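PDB 6H0C: putative diflavin flavoprotein A 3 from Synechocystis sp., which probably passes electrons from NADH to oxygen, reducing it to water, and is represented here by its flavodiiron core without the C-terminal flavin reductase domain. Local coordinates for residues Thr224-Pro227 with Pro231-Arg234; Tyr42-Asp47 with Ile167-Lys172; Cys8-Asp13 with Gln182-Gly187. All coordinates share one frame; numbering follows the deposited sequence.

Contact 1: residues Thr224-Pro227 with Pro231-Arg234; sequences TYAP and PLVR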
loop_
_atom_site.group_PDB
_atom_site.type_symbol
_atom_site.label_atom_id
_atom_site.label_comp_id
_atom_site.label_asym_id
_atom_site.label_seq_id
_atom_site.Cartn_x
_atom_site.Cartn_y
_atom_site.Cartn_z
ATOM N N THR A 224 -8.954 -0.956 -19.608
ATOM C CA THR A 224 -9.245 -0.079 -18.481
ATOM C C THR A 224 -8.534 -0.613 -17.248
ATOM O O THR A 224 -8.551 -1.813 -17.003
ATOM C CB THR A 224 -10.765 0.008 -18.184
ATOM O OG1 THR A 224 -11.474 0.420 -19.357
ATOM C CG2 THR A 224 -11.060 0.987 -17.034
ATOM N N TYR A 225 -7.897 0.272 -16.487
ATOM C CA TYR A 225 -7.497 -0.058 -15.121
ATOM C C TYR A 225 -8.557 0.470 -14.170
ATOM O O TYR A 225 -8.973 1.626 -14.281
ATOM C CB TYR A 225 -6.150 0.558 -14.748
ATOM C CG TYR A 225 -4.952 0.127 -15.572
ATOM C CD1 TYR A 225 -4.874 -1.140 -16.151
ATOM C CD2 TYR A 225 -3.884 0.995 -15.749
ATOM C CE1 TYR A 225 -3.755 -1.513 -16.891
ATOM C CE2 TYR A 225 -2.768 0.630 -16.480
ATOM C CZ TYR A 225 -2.701 -0.615 -17.046
ATOM O OH TYR A 225 -1.566 -0.934 -17.765
ATOM N N ALA A 226 -8.993 -0.368 -13.237
ATOM C CA ALA A 226 -9.947 0.060 -12.223
ATOM C C ALA A 226 -9.247 0.047 -10.872
ATOM O O ALA A 226 -9.183 -0.995 -10.221
ATOM C CB ALA A 226 -11.158 -0.844 -12.213
ATOM N N PRO A 227 -8.698 1.202 -10.457
ATOM C CA PRO A 227 -7.809 1.291 -9.291
ATOM C C PRO A 227 -8.551 1.595 -7.990
ATOM O O PRO A 227 -9.747 1.918 -8.020
ATOM C CB PRO A 227 -6.886 2.450 -9.663
ATOM C CG PRO A 227 -7.805 3.390 -10.454
ATOM C CD PRO A 227 -8.854 2.508 -11.131
ATOM N N PRO A 231 -9.966 8.517 -10.623
ATOM C CA PRO A 231 -10.757 8.107 -11.785
ATOM C C PRO A 231 -10.331 6.744 -12.293
ATOM O O PRO A 231 -9.202 6.309 -12.039
ATOM C CB PRO A 231 -10.441 9.185 -12.821
ATOM C CG PRO A 231 -9.062 9.629 -12.466
ATOM C CD PRO A 231 -9.021 9.597 -10.952
ATOM N N LEU A 232 -11.226 6.069 -13.001
ATOM C CA LEU A 232 -10.833 4.869 -13.718
ATOM C C LEU A 232 -9.863 5.270 -14.825
ATOM O O LEU A 232 -9.933 6.387 -15.346
ATOM C CB LEU A 232 -12.054 4.130 -14.276
ATOM C CG LEU A 232 -12.792 3.301 -13.218
ATOM C CD1 LEU A 232 -13.628 4.201 -12.310
ATOM C CD2 LEU A 232 -13.640 2.226 -13.854
ATOM N N VAL A 233 -8.947 4.369 -15.162
ATOM C CA VAL A 233 -7.896 4.677 -16.119
ATOM C C VAL A 233 -8.230 4.056 -17.467
ATOM O O VAL A 233 -8.031 2.853 -17.680
ATOM C CB VAL A 233 -6.517 4.166 -15.626
ATOM C CG1 VAL A 233 -5.406 4.688 -16.531
ATOM C CG2 VAL A 233 -6.282 4.578 -14.173
ATOM N N ARG A 234 -8.760 4.875 -18.371
ATOM C CA ARG A 234 -9.058 4.408 -19.719
ATOM C C ARG A 234 -8.298 5.220 -20.768
ATOM O O ARG A 234 -7.561 4.676 -21.597
ATOM C CB ARG A 234 -10.561 4.472 -19.994
ATOM C CG ARG A 234 -10.930 4.007 -21.401
ATOM C CD ARG A 234 -12.406 3.707 -21.506
ATOM N NE ARG A 234 -12.770 2.526 -20.730
ATOM C CZ ARG A 234 -14.015 2.232 -20.363
ATOM N NH1 ARG A 234 -15.013 3.039 -20.706
ATOM N NH2 ARG A 234 -14.265 1.136 -19.654
#

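Contact 2: residues Tyr42-Asp47 with Ile167-Lys172; sequences YLISAD and ILFTDK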
loop_
_atom_site.group_PDB
_atom_site.type_symbol
_atom_site.label_atom_id
_atom_site.label_comp_id
_atom_site.label_asym_id
_atom_site.label_seq_id
_atom_site.Cartn_x
_atom_site.Cartn_y
_atom_site.Cartn_z
ATOM N N TYR A 42 -16.180 -1.947 -6.569
ATOM C CA TYR A 42 -16.760 -2.374 -7.845
ATOM C C TYR A 42 -17.722 -3.543 -7.671
ATOM O O TYR A 42 -17.479 -4.467 -6.894
ATOM C CB TYR A 42 -15.655 -2.750 -8.835
ATOM C CG TYR A 42 -14.668 -1.626 -9.073
ATOM C CD1 TYR A 42 -13.538 -1.487 -8.267
ATOM C CD2 TYR A 42 -14.874 -0.685 -10.088
ATOM C CE1 TYR A 42 -12.631 -0.457 -8.469
ATOM C CE2 TYR A 42 -13.965 0.357 -10.298
ATOM C CZ TYR A 42 -12.849 0.461 -9.480
ATOM O OH TYR A 42 -11.940 1.474 -9.676
ATOM N N LEU A 43 -18.827 -3.488 -8.400
ATOM C CA LEU A 43 -19.818 -4.547 -8.359
ATOM C C LEU A 43 -19.990 -5.181 -9.738
ATOM O O LEU A 43 -20.354 -4.499 -10.705
ATOM C CB LEU A 43 -21.149 -3.999 -7.857
ATOM C CG LEU A 43 -22.248 -5.022 -7.620
ATOM C CD1 LEU A 43 -21.874 -5.923 -6.463
ATOM C CD2 LEU A 43 -23.543 -4.297 -7.343
ATOM N N ILE A 44 -19.680 -6.470 -9.833
ATOM C CA ILE A 44 -20.038 -7.247 -11.007
ATOM C C ILE A 44 -21.240 -8.102 -10.657
ATOM O O ILE A 44 -21.184 -8.948 -9.762
ATOM C CB ILE A 44 -18.907 -8.156 -11.503
ATOM C CG1 ILE A 44 -17.637 -7.357 -11.781
ATOM C CG2 ILE A 44 -19.338 -8.884 -12.775
ATOM C CD1 ILE A 44 -16.464 -8.227 -12.206
ATOM N N SER A 45 -22.335 -7.875 -11.361
ATOM C CA SER A 45 -23.553 -8.594 -11.068
ATOM C C SER A 45 -23.979 -9.424 -12.269
ATOM O O SER A 45 -24.652 -8.931 -13.166
ATOM C CB SER A 45 -24.649 -7.618 -10.668
ATOM O OG SER A 45 -25.778 -8.324 -10.195
ATOM N N ALA A 46 -23.566 -10.683 -12.292
ATOM C CA ALA A 46 -23.918 -11.572 -13.392
ATOM C C ALA A 46 -24.708 -12.730 -12.830
ATOM O O ALA A 46 -25.579 -12.515 -11.986
ATOM C CB ALA A 46 -22.684 -12.059 -14.108
ATOM N N ASP A 47 -24.406 -13.950 -13.276
ATOM C CA ASP A 47 -24.998 -15.142 -12.663
ATOM C C ASP A 47 -24.652 -15.184 -11.181
ATOM O O ASP A 47 -25.466 -15.588 -10.347
ATOM C CB ASP A 47 -24.520 -16.417 -13.348
ATOM C CG ASP A 47 -24.966 -16.505 -14.790
ATOM O OD1 ASP A 47 -25.920 -15.790 -15.174
ATOM O OD2 ASP A 47 -24.355 -17.295 -15.536
ATOM N N ILE A 167 -11.432 -5.217 -18.141
ATOM C CA ILE A 167 -11.021 -4.406 -17.014
ATOM C C ILE A 167 -10.027 -5.180 -16.166
ATOM O O ILE A 167 -10.253 -6.343 -15.820
ATOM C CB ILE A 167 -12.210 -3.986 -16.138
ATOM C CG1 ILE A 167 -13.203 -3.151 -16.948
ATOM C CG2 ILE A 167 -11.718 -3.218 -14.915
ATOM C CD1 ILE A 167 -14.503 -2.866 -16.196
ATOM N N LEU A 168 -8.917 -4.526 -15.852
ATOM C CA LEU A 168 -7.989 -5.008 -14.841
ATOM C C LEU A 168 -8.256 -4.239 -13.549
ATOM O O LEU A 168 -8.153 -3.012 -13.508
ATOM C CB LEU A 168 -6.545 -4.820 -15.309
ATOM C CG LEU A 168 -5.422 -5.516 -14.553
ATOM C CD1 LEU A 168 -5.578 -7.030 -14.645
ATOM C CD2 LEU A 168 -4.088 -5.071 -15.120
ATOM N N PHE A 169 -8.640 -4.954 -12.502
ATOM C CA PHE A 169 -8.820 -4.329 -11.201
ATOM C C PHE A 169 -7.465 -4.291 -10.515
ATOM O O PHE A 169 -6.931 -5.333 -10.144
ATOM C CB PHE A 169 -9.865 -5.090 -10.382
ATOM C CG PHE A 169 -11.225 -5.089 -11.017
ATOM C CD1 PHE A 169 -12.123 -4.060 -10.762
ATOM C CD2 PHE A 169 -11.591 -6.087 -11.902
ATOM C CE1 PHE A 169 -13.373 -4.040 -11.367
ATOM C CE2 PHE A 169 -12.842 -6.073 -12.516
ATOM C CZ PHE A 169 -13.733 -5.052 -12.251
ATOM N N THR A 170 -6.905 -3.090 -10.375
ATOM C CA THR A 170 -5.491 -2.931 -10.038
ATOM C C THR A 170 -5.217 -2.508 -8.600
ATOM O O THR A 170 -4.053 -2.337 -8.225
ATOM C CB THR A 170 -4.803 -1.894 -10.957
ATOM O OG1 THR A 170 -5.458 -0.628 -10.822
ATOM C CG2 THR A 170 -4.862 -2.343 -12.426
ATOM N N ASP A 171 -6.272 -2.334 -7.807
ATOM C CA ASP A 171 -6.105 -2.011 -6.387
ATOM C C ASP A 171 -5.181 -0.785 -6.266
ATOM O O ASP A 171 -5.456 0.261 -6.870
ATOM C CB ASP A 171 -5.563 -3.240 -5.614
ATOM C CG ASP A 171 -5.607 -3.069 -4.084
ATOM O OD1 ASP A 171 -6.709 -3.042 -3.494
ATOM O OD2 ASP A 171 -4.526 -2.985 -3.465
ATOM N N LYS A 172 -4.079 -0.913 -5.530
ATOM C CA LYS A 172 -3.239 0.242 -5.260
ATOM C C LYS A 172 -2.389 0.667 -6.455
ATOM O O LYS A 172 -1.820 1.753 -6.445
ATOM C CB LYS A 172 -2.348 -0.029 -4.050
ATOM C CG LYS A 172 -3.118 -0.086 -2.739
ATOM C CD LYS A 172 -3.467 1.322 -2.234
ATOM C CE LYS A 172 -4.374 1.253 -1.000
ATOM N NZ LYS A 172 -4.536 2.581 -0.324
#

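Contact 3: residues Cys8-Asp13 with Gln182-Gly187; sequences CPIAVD and QVFDEG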
loop_
_atom_site.group_PDB
_atom_site.type_symbol
_atom_site.label_atom_id
_atom_site.label_comp_id
_atom_site.label_asym_id
_atom_site.label_seq_id
_atom_site.Cartn_x
_atom_site.Cartn_y
_atom_site.Cartn_z
ATOM N N CYS A 8 -21.736 4.733 -10.826
ATOM C CA CYS A 8 -21.719 4.805 -12.270
ATOM C C CYS A 8 -21.541 3.418 -12.882
ATOM O O CYS A 8 -20.663 2.655 -12.466
ATOM C CB CYS A 8 -20.604 5.753 -12.720
ATOM S SG CYS A 8 -20.596 6.139 -14.479
ATOM N N PRO A 9 -22.392 3.071 -13.862
ATOM C CA PRO A 9 -22.161 1.843 -14.634
ATOM C C PRO A 9 -20.946 2.029 -15.534
ATOM O O PRO A 9 -20.845 3.070 -16.175
ATOM C CB PRO A 9 -23.449 1.686 -15.449
ATOM C CG PRO A 9 -23.993 3.072 -15.554
ATOM C CD PRO A 9 -23.619 3.773 -14.281
ATOM N N ILE A 10 -20.034 1.068 -15.583
ATOM C CA ILE A 10 -18.777 1.299 -16.293
ATOM C C ILE A 10 -18.501 0.266 -17.379
ATOM O O ILE A 10 -17.639 0.466 -18.222
ATOM C CB ILE A 10 -17.572 1.332 -15.312
ATOM C CG1 ILE A 10 -17.430 0.006 -14.568
ATOM C CG2 ILE A 10 -17.708 2.492 -14.325
ATOM C CD1 ILE A 10 -16.152 -0.078 -13.748
ATOM N N ALA A 11 -19.235 -0.837 -17.353
ATOM C CA ALA A 11 -19.100 -1.888 -18.356
ATOM C C ALA A 11 -20.248 -2.867 -18.136
ATOM O O ALA A 11 -21.011 -2.701 -17.182
ATOM C CB ALA A 11 -17.741 -2.578 -18.249
ATOM N N VAL A 12 -20.391 -3.871 -19.000
ATOM C CA VAL A 12 -21.517 -4.796 -18.858
ATOM C C VAL A 12 -21.493 -5.450 -17.482
ATOM O O VAL A 12 -20.457 -5.951 -17.035
ATOM C CB VAL A 12 -21.536 -5.898 -19.946
ATOM C CG1 VAL A 12 -21.868 -5.299 -21.293
ATOM C CG2 VAL A 12 -20.212 -6.634 -20.001
ATOM N N ASP A 13 -22.643 -5.409 -16.810
ATOM C CA ASP A 13 -22.814 -6.012 -15.492
ATOM C C ASP A 13 -21.936 -5.369 -14.414
ATOM O O ASP A 13 -21.864 -5.867 -13.292
ATOM C CB ASP A 13 -22.521 -7.515 -15.559
ATOM C CG ASP A 13 -23.335 -8.218 -16.632
ATOM O OD1 ASP A 13 -24.572 -8.025 -16.667
ATOM O OD2 ASP A 13 -22.731 -8.943 -17.453
ATOM N N GLN A 182 -15.347 13.711 -12.448
ATOM C CA GLN A 182 -15.108 12.777 -13.549
ATOM C C GLN A 182 -14.844 11.361 -13.049
ATOM O O GLN A 182 -13.903 11.127 -12.288
ATOM C CB GLN A 182 -13.938 13.250 -14.412
ATOM C CG GLN A 182 -14.230 14.531 -15.142
ATOM C CD GLN A 182 -15.659 14.558 -15.658
ATOM O OE1 GLN A 182 -16.078 13.669 -16.409
ATOM N NE2 GLN A 182 -16.426 15.565 -15.235
ATOM N N VAL A 183 -15.681 10.421 -13.475
ATOM C CA VAL A 183 -15.490 9.021 -13.115
ATOM C C VAL A 183 -14.356 8.416 -13.941
ATOM O O VAL A 183 -13.635 7.531 -13.480
ATOM C CB VAL A 183 -16.783 8.208 -13.320
ATOM C CG1 VAL A 183 -16.519 6.704 -13.137
ATOM C CG2 VAL A 183 -17.863 8.704 -12.365
ATOM N N PHE A 184 -14.198 8.903 -15.166
ATOM C CA PHE A 184 -13.105 8.459 -16.007
ATOM C C PHE A 184 -12.058 9.552 -16.161
ATOM O O PHE A 184 -12.280 10.692 -15.772
ATOM C CB PHE A 184 -13.625 8.021 -17.369
ATOM C CG PHE A 184 -14.256 6.663 -17.358
ATOM C CD1 PHE A 184 -15.608 6.515 -17.086
ATOM C CD2 PHE A 184 -13.494 5.531 -17.616
ATOM C CE1 PHE A 184 -16.195 5.259 -17.074
ATOM C CE2 PHE A 184 -14.070 4.272 -17.603
ATOM C CZ PHE A 184 -15.425 4.135 -17.332
ATOM N N ASP A 185 -10.918 9.197 -16.739
ATOM C CA ASP A 185 -9.753 10.067 -16.729
ATOM C C ASP A 185 -9.490 10.789 -18.057
ATOM O O ASP A 185 -8.350 10.805 -18.529
ATOM C CB ASP A 185 -8.512 9.244 -16.340
ATOM C CG ASP A 185 -8.122 8.224 -17.406
ATOM O OD1 ASP A 185 -9.015 7.757 -18.151
ATOM O OD2 ASP A 185 -6.918 7.897 -17.510
ATOM N N GLU A 186 -10.509 11.395 -18.668
ATOM C CA GLU A 186 -10.226 12.156 -19.888
ATOM C C GLU A 186 -9.388 13.369 -19.545
ATOM O O GLU A 186 -9.698 14.096 -18.601
ATOM C CB GLU A 186 -11.489 12.601 -20.611
ATOM C CG GLU A 186 -11.163 13.259 -21.948
ATOM C CD GLU A 186 -12.344 13.264 -22.904
ATOM O OE1 GLU A 186 -12.137 12.991 -24.112
ATOM O OE2 GLU A 186 -13.478 13.544 -22.446
ATOM N N GLY A 187 -8.327 13.580 -20.316
ATOM C CA GLY A 187 -7.374 14.636 -20.034
ATOM C C GLY A 187 -6.148 14.055 -19.361
ATOM O O GLY A 187 -6.247 13.386 -18.330
#

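Contact 1: residues Thr224-Pro227 with Pro231-Arg234
Arg234 takes hold of Thr224 side-on: NE lies 2.8 Å and NH2 2.9 Å from the single oxygen OG1 of Thr224, which sits almost in the guanidinium plane. Two donors converging on one hydroxyl oxygen should limit rotation of both side chains. The arginine can reach this far because its chain runs extended before bending at chi3 (-69°), which swings the guanidinium back to the threonine. Next to this grip the backbones are joined twice, through Tyr225 N to Val233 O (2.8 Å) and the straighter Val233 N to Tyr225 O (2.9 Å, 170° at the hydrogen). Tyr225 and Val233 thus form one antiparallel hydrogen-bonded pair, an isolated bridge by which the loop returns alongside the last strand of the five-stranded sheet in the metallo-beta-lactamase-like domain. On its other side the strand bonds to 167-171. Beta-branched Val233 suits this extended spot; its CB packs 3.7 Å from Tyr225 CB, and CG1 approaches the tyrosine ring obliquely, while Tyr225 OH bonds to Thr241. The apolar ring of Pro227 packs on Val233 CG2 and brings CG to 3.6 Å from Pro231 O. Leu232 packs against Thr224 and Ala226, its CD2 4.3 Å from Ala226 CB.

Contact 2: residues Tyr42-Asp47 with Ile167-Lys172
Phe169 drives the edge of its ring into the face of Tyr42, a T-shaped pair with centroids 5.2 Å apart and planes at 68°. The leading atom is CE1 of Phe169, 3.6 Å from Tyr42 CG and equally close to Tyr42 CB, so the edge lands near the root of the tyrosine ring rather than over its centre; Phe169 CD1 stands 3.8 Å above the tyrosine plane, toward the rim. In Phe169 a chi1 of -62°, CG anti to the carbonyl carbon, sends it there. Ile44, two residues along the same strand and therefore on the same side, adds its CD1 at 4.2 Å from Phe169 CZ. A branched aliphatic chain packs beside the ring without making any polar demand.

Neighbours on both strands and beyond hold the two rings. Within its own strand, Ile167 lays CG2 over the centre of one face of Phe169, and Phe52 stacks with the same ring. Tyr42 points its buried hydroxyl at the carbonyl oxygen of Pro227, which satisfies the one polar atom that tyrosine brings into an otherwise greasy layer. Ala226, small enough to fit between larger neighbours, touches both aromatic side chains. Strands 37-45 and 167-171 belong to different sheets, and their nearest CA atoms, those of Tyr42 and Phe169, are 8.8 Å apart: face-to-face packing of two beta sheets, as in the core of the alpha-beta/beta-alpha sandwich of the metallo-beta-lactamase fold.

Contact 3: residues Cys8-Asp13 with Gln182-Gly187
Ile10 meets Phe184 where the outermost strand of the seven-stranded sheet, 4-11, ends in a classic beta bulge: Ile10 and Ala11 both face Thr14 of the neighbouring strand 14-21. Following Ile10 outward, CB already touches the loop, 4.1 Å from Phe184 CZ. At the branch the two arms part. The methyl CG2 stays with the phenylalanine, 4.1 Å from its CZ and 4.2 Å from its CE1, meeting the far end of the ring obliquely. The longer arm leaves from CG1, which is lodged between the backbone N and the carbonyl carbon (chi1 61°), and carries CD1 inward to the side chains of Leu232 and Tyr42. One isoleucine can therefore serve two neighbourhoods, the loop with one branch and the interior between the sheets with the other, which suits a buried residue on an edge strand.

Phe184 spans the gap by length: its CB does not point straight at the strand, but the para carbon reaches it. Arg234 also packs on this ring, alongside its CD2-CE2 side, and the adjoining Asp185 anchors this loop by accepting bonds from the backbone N atoms of Arg234, Tyr235 and Gly236 and by a salt bridge to Arg195. Two residues before Ile10, and so on the same side of the strand, Cys8 makes a second apolar touch. Val183, which also packs on Val16, turns one methyl to it: CG2 of Val183 lies 4.0 Å from CB of Cys8.

Overall arrangement
The three contacts lie on one flank of the metallo-beta-lactamase-like domain, their centres 8 to 12 Å apart. Contact 1 joins contact 2 through Ala226 N to Leu168 O (2.8 Å), and joins contact 3 through Leu232 N to Val183 O (2.9 Å). Contacts 2 and 3 meet at Ser45 N and Asp13 O, 2.8 Å apart. Beyond the packed rings of contact 2, strand 167-171 leads to Asp171, hydrogen-bonded to His83, and Lys172, hydrogen-bonded to His229 and to a citrate ion probably from the crystallisation liquor; in canonical flavodiiron proteins this region holds the diiron site.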